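Local atomic coordinates of NADP-dependent glyceraldehyde-3-phosphate dehydrogenase (Bacillus halodurans, PDB entry 3PRL), a protein that probably catalyses the NADP-dependent, non-phosphorylating oxidation of glyceraldehyde 3-phosphate, as a member of the aldehyde dehydrogenase family. Residues G180-S192 against G210-I222. Sequence-based numbering, arbitrary orientation.
Sequences GNTVVFKPATQGS and GIIQVVTGRGSVI
Val183, Phe185, Ile212 and Val214 share one face of a two-stranded parallel pairing, and their apolar contacts illustrate how neighbouring strands of a nucleotide-binding domain are joined. Ile212 carries its CG1 arm anti to the backbone N (chi1 179°), and chi2 (73°) then brings CD1 within 3.8 Å of Val183 CG1 and also against CB of Phe185. The Phe185 ring is covered on one face by Pro187, whose CD sits above the ring centre; helix 167-178 packs beside Val183 and Phe185. On the other face of the sheet, Val184 CG1 meets Val215 CG2 at 3.6 Å, the two valines meeting at a slant. Between these layers the backbones form a four-bond ladder: Val183 N to Ile211 O, Gln213 N to Val183 O, Phe185 N to Gln213 O and, at 2.7 Å, Val215 N to Phe185 O. Gln213 turns its amide out of the pairing, where its OE1 accepts a bond from Asn17 N.

Past the last rung, Lys186 continues the valine layer, with CB 3.6 Å from Val215 CG2. Its chain bends at chi2 (40°), though the path through CD is doubtful; CE nears Ile222 CD1, and Lys186 NZ lies 3.7 Å from Thr216 CA, weakly bonded to Pro187 O. An alanine here, lacking the ammonium group, would probably leave Pro187 O without that donor and weaken the hold on an anionic cofactor. Further out, Thr189 OG1 approaches Gly217 O at 3.6 Å, too far for a bond, while Ser192 OG bonds Ala188 O from above the carbonyl plane. Strand 182-186, helix 192-204 and strand 212-214 make a beta-alpha-beta unit of the Rossmann-like aldehyde dehydrogenase domain, and Lys186, with Thr189 and Gly219 in the loops after the strands, belongs to the NADP(+) site, without bound cofactor in this chain.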
loop_
_atom_site.group_PDB
_atom_site.type_symbol
_atom_site.label_atom_id
_atom_site.label_comp_id
_atom_site.label_asym_id
_atom_site.label_seq_id
_atom_site.Cartn_x
_atom_site.Cartn_y
_atom_site.Cartn_z
ATOM N N GLY D 180 -14.222 12.621 -8.844
ATOM C CA GLY D 180 -15.047 12.575 -10.037
ATOM C C GLY D 180 -16.533 12.443 -9.810
ATOM O O GLY D 180 -17.279 12.156 -10.747
ATOM N N ASN D 181 -16.961 12.654 -8.565
ATOM C CA ASN D 181 -18.387 12.746 -8.209
ATOM C C ASN D 181 -18.847 14.179 -8.447
ATOM O O ASN D 181 -18.030 15.049 -8.673
ATOM C CB ASN D 181 -18.590 12.388 -6.730
ATOM C CG ASN D 181 -18.154 10.960 -6.404
ATOM O OD1 ASN D 181 -18.928 10.023 -6.584
ATOM N ND2 ASN D 181 -16.911 10.796 -5.910
ATOM N N THR D 182 -20.160 14.411 -8.411
ATOM C CA THR D 182 -20.695 15.769 -8.314
ATOM C C THR D 182 -21.370 15.955 -6.945
ATOM O O THR D 182 -21.559 14.985 -6.205
ATOM C CB THR D 182 -21.605 16.134 -9.507
ATOM O OG1 THR D 182 -22.687 15.198 -9.605
ATOM C CG2 THR D 182 -20.797 16.106 -10.796
ATOM N N VAL D 183 -21.689 17.200 -6.596
ATOM C CA VAL D 183 -22.192 17.495 -5.262
ATOM C C VAL D 183 -23.509 18.260 -5.250
ATOM O O VAL D 183 -23.696 19.275 -5.944
ATOM C CB VAL D 183 -21.137 18.197 -4.366
ATOM C CG1 VAL D 183 -21.744 18.602 -3.048
ATOM C CG2 VAL D 183 -19.934 17.296 -4.103
ATOM N N VAL D 184 -24.434 17.743 -4.452
ATOM C CA VAL D 184 -25.537 18.546 -3.949
ATOM C C VAL D 184 -25.166 18.949 -2.524
ATOM O O VAL D 184 -24.997 18.088 -1.656
ATOM C CB VAL D 184 -26.871 17.789 -4.032
ATOM C CG1 VAL D 184 -27.986 18.598 -3.398
ATOM C CG2 VAL D 184 -27.196 17.531 -5.474
ATOM N N PHE D 185 -24.964 20.252 -2.324
ATOM C CA PHE D 185 -24.522 20.827 -1.052
ATOM C C PHE D 185 -25.679 21.474 -0.278
ATOM O O PHE D 185 -26.296 22.437 -0.754
ATOM C CB PHE D 185 -23.423 21.871 -1.289
ATOM C CG PHE D 185 -22.930 22.571 -0.016
ATOM C CD1 PHE D 185 -22.764 21.861 1.183
ATOM C CD2 PHE D 185 -22.612 23.935 -0.029
ATOM C CE1 PHE D 185 -22.327 22.480 2.348
ATOM C CE2 PHE D 185 -22.149 24.569 1.136
ATOM C CZ PHE D 185 -22.006 23.841 2.328
ATOM N N LYS D 186 -25.954 20.945 0.911
ATOM C CA LYS D 186 -26.942 21.554 1.834
ATOM C C LYS D 186 -26.296 22.016 3.137
ATOM O O LYS D 186 -26.082 21.197 4.028
ATOM C CB LYS D 186 -28.108 20.583 2.126
ATOM C CG LYS D 186 -29.214 21.127 3.100
ATOM C CD LYS D 186 -29.541 22.612 2.858
ATOM C CE LYS D 186 -30.056 23.327 4.106
ATOM N NZ LYS D 186 -29.686 24.787 4.093
ATOM N N PRO D 187 -25.994 23.337 3.264
ATOM C CA PRO D 187 -25.419 23.828 4.530
ATOM C C PRO D 187 -26.435 23.823 5.659
ATOM O O PRO D 187 -27.619 23.844 5.393
ATOM C CB PRO D 187 -25.043 25.287 4.213
ATOM C CG PRO D 187 -25.853 25.658 3.034
ATOM C CD PRO D 187 -26.076 24.403 2.247
ATOM N N ALA D 188 -25.987 23.798 6.912
ATOM C CA ALA D 188 -26.885 24.154 7.999
ATOM C C ALA D 188 -27.392 25.567 7.694
ATOM O O ALA D 188 -26.634 26.416 7.183
ATOM C CB ALA D 188 -26.153 24.129 9.318
ATOM N N THR D 189 -28.661 25.826 7.981
ATOM C CA THR D 189 -29.241 27.137 7.666
ATOM C C THR D 189 -28.495 28.250 8.409
ATOM O O THR D 189 -28.180 29.305 7.833
ATOM C CB THR D 189 -30.774 27.179 7.911
ATOM O OG1 THR D 189 -31.429 26.440 6.877
ATOM C CG2 THR D 189 -31.311 28.635 7.890
ATOM N N GLN D 190 -28.215 28.017 9.689
ATOM C CA GLN D 190 -27.287 28.878 10.394
ATOM C C GLN D 190 -25.883 28.428 9.970
ATOM O O GLN D 190 -25.378 27.407 10.446
ATOM C CB GLN D 190 -27.492 28.794 11.912
ATOM C CG GLN D 190 -27.024 30.051 12.672
ATOM C CD GLN D 190 -27.780 31.311 12.277
ATOM O OE1 GLN D 190 -29.005 31.296 12.150
ATOM N NE2 GLN D 190 -27.049 32.415 12.087
ATOM N N GLY D 191 -25.285 29.177 9.046
ATOM C CA GLY D 191 -24.024 28.786 8.396
ATOM C C GLY D 191 -24.154 28.793 6.876
ATOM O O GLY D 191 -23.152 28.768 6.150
ATOM N N SER D 192 -25.388 28.827 6.389
ATOM C CA SER D 192 -25.626 28.880 4.954
ATOM C C SER D 192 -24.968 30.075 4.229
ATOM O O SER D 192 -24.540 29.926 3.081
ATOM C CB SER D 192 -27.124 28.842 4.671
ATOM O OG SER D 192 -27.662 27.583 5.047
ATOM N N GLY D 210 -22.984 22.654 -12.836
ATOM C CA GLY D 210 -23.600 21.437 -12.284
ATOM C C GLY D 210 -22.805 20.635 -11.259
ATOM O O GLY D 210 -23.394 20.019 -10.363
ATOM N N ILE D 211 -21.478 20.630 -11.383
ATOM C CA ILE D 211 -20.583 19.851 -10.494
ATOM C C ILE D 211 -20.836 20.098 -9.015
ATOM O O ILE D 211 -20.769 19.170 -8.193
ATOM C CB ILE D 211 -19.092 20.155 -10.795
ATOM C CG1 ILE D 211 -18.809 20.011 -12.285
ATOM C CG2 ILE D 211 -18.159 19.255 -9.969
ATOM C CD1 ILE D 211 -19.355 18.743 -12.893
ATOM N N ILE D 212 -21.102 21.367 -8.701
ATOM C CA ILE D 212 -21.544 21.817 -7.395
ATOM C C ILE D 212 -22.892 22.539 -7.530
ATOM O O ILE D 212 -23.030 23.493 -8.308
ATOM C CB ILE D 212 -20.474 22.737 -6.707
ATOM C CG1 ILE D 212 -20.952 23.239 -5.324
ATOM C CG2 ILE D 212 -20.063 23.903 -7.615
ATOM C CD1 ILE D 212 -20.936 22.161 -4.236
ATOM N N GLN D 213 -23.880 22.040 -6.789
ATOM C CA GLN D 213 -25.181 22.691 -6.634
ATOM C C GLN D 213 -25.394 22.983 -5.150
ATOM O O GLN D 213 -25.049 22.154 -4.297
ATOM C CB GLN D 213 -26.298 21.785 -7.158
ATOM C CG GLN D 213 -25.978 21.105 -8.498
ATOM C CD GLN D 213 -26.216 22.000 -9.701
ATOM O OE1 GLN D 213 -25.728 23.142 -9.766
ATOM N NE2 GLN D 213 -26.979 21.489 -10.667
ATOM N N VAL D 214 -25.925 24.168 -4.841
ATOM C CA VAL D 214 -26.253 24.516 -3.449
ATOM C C VAL D 214 -27.757 24.440 -3.248
ATOM O O VAL D 214 -28.519 25.074 -3.971
ATOM C CB VAL D 214 -25.757 25.927 -3.036
ATOM C CG1 VAL D 214 -25.990 26.168 -1.532
ATOM C CG2 VAL D 214 -24.288 26.118 -3.401
ATOM N N VAL D 215 -28.184 23.625 -2.293
ATOM C CA VAL D 215 -29.596 23.546 -1.970
ATOM C C VAL D 215 -29.795 24.144 -0.599
ATOM O O VAL D 215 -29.166 23.729 0.354
ATOM C CB VAL D 215 -30.169 22.103 -2.071
ATOM C CG1 VAL D 215 -30.260 21.676 -3.546
ATOM C CG2 VAL D 215 -29.335 21.094 -1.255
ATOM N N THR D 216 -30.648 25.161 -0.517
ATOM C CA THR D 216 -31.015 25.736 0.757
ATOM C C THR D 216 -32.528 25.696 0.913
ATOM O O THR D 216 -33.275 25.726 -0.062
ATOM C CB THR D 216 -30.489 27.185 0.933
ATOM O OG1 THR D 216 -30.932 27.993 -0.162
ATOM C CG2 THR D 216 -28.959 27.205 1.007
ATOM N N GLY D 217 -32.972 25.626 2.153
ATOM C CA GLY D 217 -34.378 25.474 2.428
ATOM C C GLY D 217 -34.541 25.161 3.885
ATOM O O GLY D 217 -33.582 24.773 4.558
ATOM N N ARG D 218 -35.766 25.330 4.361
ATOM C CA ARG D 218 -36.089 25.187 5.773
ATOM C C ARG D 218 -35.379 23.992 6.439
ATOM O O ARG D 218 -34.447 24.181 7.231
ATOM C CB ARG D 218 -37.613 25.153 5.946
ATOM C CG ARG D 218 -38.320 26.287 5.181
ATOM C CD ARG D 218 -39.374 26.983 6.034
ATOM N NE ARG D 218 -38.820 27.458 7.305
ATOM C CZ ARG D 218 -38.728 28.734 7.671
ATOM N NH1 ARG D 218 -38.202 29.043 8.851
ATOM N NH2 ARG D 218 -39.172 29.703 6.875
ATOM N N GLY D 219 -35.782 22.774 6.088
ATOM C CA GLY D 219 -35.206 21.584 6.698
ATOM C C GLY D 219 -36.248 20.503 6.899
ATOM O O GLY D 219 -36.033 19.548 7.651
ATOM N N SER D 220 -37.390 20.684 6.239
ATOM C CA SER D 220 -38.408 19.647 6.106
ATOM C C SER D 220 -39.010 19.688 4.702
ATOM O O SER D 220 -39.254 18.653 4.089
ATOM C CB SER D 220 -39.490 19.792 7.172
ATOM O OG SER D 220 -39.140 19.049 8.322
ATOM N N VAL D 221 -39.234 20.898 4.201
ATOM C CA VAL D 221 -39.635 21.110 2.814
ATOM C C VAL D 221 -38.602 20.467 1.875
ATOM O O VAL D 221 -38.905 20.147 0.721
ATOM C CB VAL D 221 -39.770 22.616 2.505
ATOM C CG1 VAL D 221 -40.703 22.841 1.323
ATOM C CG2 VAL D 221 -40.281 23.363 3.725
ATOM N N ILE D 222 -37.388 20.262 2.395
ATOM C CA ILE D 222 -36.280 19.671 1.639
ATOM C C ILE D 222 -35.607 18.494 2.349
ATOM O O ILE D 222 -35.091 17.594 1.692
ATOM C CB ILE D 222 -35.209 20.736 1.226
ATOM C CG1 ILE D 222 -34.707 21.553 2.429
ATOM C CG2 ILE D 222 -35.778 21.672 0.163
ATOM C CD1 ILE D 222 -33.405 21.095 3.025
#